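Long-range contact in ribokinase (Thermotoga maritima, PDB 1VM7), which probably phosphorylates D-ribose at O-5, using ATP and a divalent cation, most likely magnesium, to give D-ribose 5-phosphate: residues D26-V31 with N47-G52. Sequence-based numbering, arbitrary orientation.
Sequences DIVLKV and NVFPGG
Asp26 and Phe49 face each other as an antiparallel hydrogen-bonded pair, gripped by two backbone bonds: Asp26 N reaches Phe49 O at 2.7 Å, with an N-H...O angle of 165°, and Phe49 N returns a bond to Asp26 O. The Asp26 carbonyl also takes a CA-H...O contact from Val48 CA. Because CG of Asp26 sits beside its own backbone N (chi1 -71°), the carboxylate extends toward the C-terminal end of strand 40-51, where OD2 lies 3.8 Å from Gly51 CA and receives a bond from a water. That water is unusually close to Gly52 N, so a bridge there is doubtful.

Ile27 and Val48 form the non-hydrogen-bonded pair on the other face; Ile27 CG1 lies 4.3 Å from Val48 CG2, a loose contact, with Tyr80 of helix 79-90 against both. Val28 N donates to Asn47 O (2.8 Å) and Asn47 N to Val28 O, which also accepts from a second water. Val28 CG2 meets the Phe49 ring at its edge, close to the ring plane, 3.6 Å from CE2. Lys30 reaches across toward Asn47, and turns at its last two torsions (chi3 -85°) curl NZ back to the second water, to which Asn47 ND2 also donates; Asn47 ND2 further donates a hydrogen bond to Glu45 OE1.

The pairing illustrates how a beta hairpin can carry a binding site: strands 24-30 and 40-51 belong to the small four-stranded sheet that forms the lid in ribokinases. Phe107 of the second subunit packs on Ile27 and Leu29, on the face opposite Asp26 and Val28, so the lid sheet also takes part in the dimer contact. Asp26 and Gly52, the N-cap of helix 53-65, probably both contact ribose, as in the lid-covered sugar site of PfkB-family kinases.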
# COMPACT_ATOMS: atom_id res chain seq x y z
N ASP A 26 6.18 -6.47 0.00
CA ASP A 26 6.24 -5.58 -1.17
C ASP A 26 4.88 -5.54 -1.83
O ASP A 26 4.38 -6.57 -2.30
CB ASP A 26 7.30 -6.06 -2.15
CG ASP A 26 8.69 -5.84 -1.62
OD1 ASP A 26 8.89 -4.85 -0.93
OD2 ASP A 26 9.59 -6.62 -1.93
N ILE A 27 4.29 -4.35 -1.85
CA ILE A 27 2.95 -4.14 -2.39
C ILE A 27 3.09 -3.47 -3.74
O ILE A 27 3.46 -2.29 -3.82
CB ILE A 27 2.04 -3.31 -1.41
CG1 ILE A 27 1.89 -4.06 -0.08
CG2 ILE A 27 0.67 -3.05 -2.01
CD1 ILE A 27 1.60 -3.15 1.07
N VAL A 28 2.84 -4.23 -4.82
CA VAL A 28 3.12 -3.74 -6.14
C VAL A 28 1.81 -3.27 -6.73
O VAL A 28 0.87 -4.06 -6.90
CB VAL A 28 3.78 -4.81 -7.04
CG1 VAL A 28 4.04 -4.25 -8.45
CG2 VAL A 28 5.08 -5.30 -6.41
N LEU A 29 1.75 -1.98 -7.01
CA LEU A 29 0.56 -1.41 -7.62
C LEU A 29 0.89 -1.09 -9.09
O LEU A 29 1.67 -0.20 -9.38
CB LEU A 29 0.11 -0.17 -6.87
CG LEU A 29 -0.11 -0.45 -5.39
CD1 LEU A 29 0.03 0.81 -4.59
CD2 LEU A 29 -1.45 -1.13 -5.20
N LYS A 30 0.29 -1.85 -9.98
CA LYS A 30 0.44 -1.70 -11.41
C LYS A 30 -0.52 -0.62 -11.89
O LYS A 30 -1.73 -0.73 -11.69
CB LYS A 30 0.07 -3.04 -12.02
CG LYS A 30 0.56 -3.31 -13.38
CD LYS A 30 0.76 -4.81 -13.56
CE LYS A 30 2.15 -5.27 -13.05
NZ LYS A 30 2.30 -5.29 -11.58
N VAL A 31 0.03 0.42 -12.52
CA VAL A 31 -0.75 1.56 -13.04
C VAL A 31 -0.38 1.86 -14.48
O VAL A 31 0.66 1.44 -14.98
CB VAL A 31 -0.57 2.86 -12.19
CG1 VAL A 31 -1.16 2.69 -10.83
CG2 VAL A 31 0.90 3.26 -12.09
N ASN A 47 -0.57 -6.72 -6.26
CA ASN A 47 0.06 -7.97 -5.93
C ASN A 47 1.05 -7.79 -4.80
O ASN A 47 1.82 -6.87 -4.80
CB ASN A 47 0.78 -8.51 -7.17
CG ASN A 47 -0.17 -8.78 -8.31
OD1 ASN A 47 -0.80 -9.83 -8.34
ND2 ASN A 47 -0.29 -7.86 -9.23
N VAL A 48 1.02 -8.69 -3.84
CA VAL A 48 1.79 -8.60 -2.63
C VAL A 48 2.77 -9.79 -2.58
O VAL A 48 2.41 -10.92 -2.90
CB VAL A 48 0.83 -8.61 -1.45
CG1 VAL A 48 1.53 -8.40 -0.16
CG2 VAL A 48 -0.25 -7.49 -1.65
N PHE A 49 4.01 -9.49 -2.22
CA PHE A 49 5.07 -10.45 -2.22
C PHE A 49 5.85 -10.26 -0.93
O PHE A 49 6.04 -9.12 -0.48
CB PHE A 49 6.00 -10.20 -3.40
CG PHE A 49 5.30 -10.13 -4.72
CD1 PHE A 49 5.04 -11.29 -5.44
CD2 PHE A 49 4.87 -8.92 -5.22
CE1 PHE A 49 4.41 -11.23 -6.67
CE2 PHE A 49 4.25 -8.85 -6.43
CZ PHE A 49 4.01 -10.00 -7.16
N PRO A 50 6.32 -11.36 -0.35
CA PRO A 50 7.28 -11.22 0.73
C PRO A 50 8.64 -10.66 0.22
O PRO A 50 9.04 -10.90 -0.91
CB PRO A 50 7.40 -12.62 1.30
CG PRO A 50 6.79 -13.56 0.26
CD PRO A 50 6.07 -12.77 -0.74
N GLY A 51 9.31 -9.90 1.07
CA GLY A 51 10.52 -9.19 0.70
C GLY A 51 11.30 -8.79 1.93
O GLY A 51 11.15 -9.40 3.00
N GLY A 52 12.16 -7.80 1.76
CA GLY A 52 13.12 -7.46 2.79
C GLY A 52 14.39 -8.24 2.49
O GLY A 52 14.34 -9.39 2.11
O HOH W 1 12.34 -6.55 -0.43
O HOH W 2 0.82 -5.52 -9.25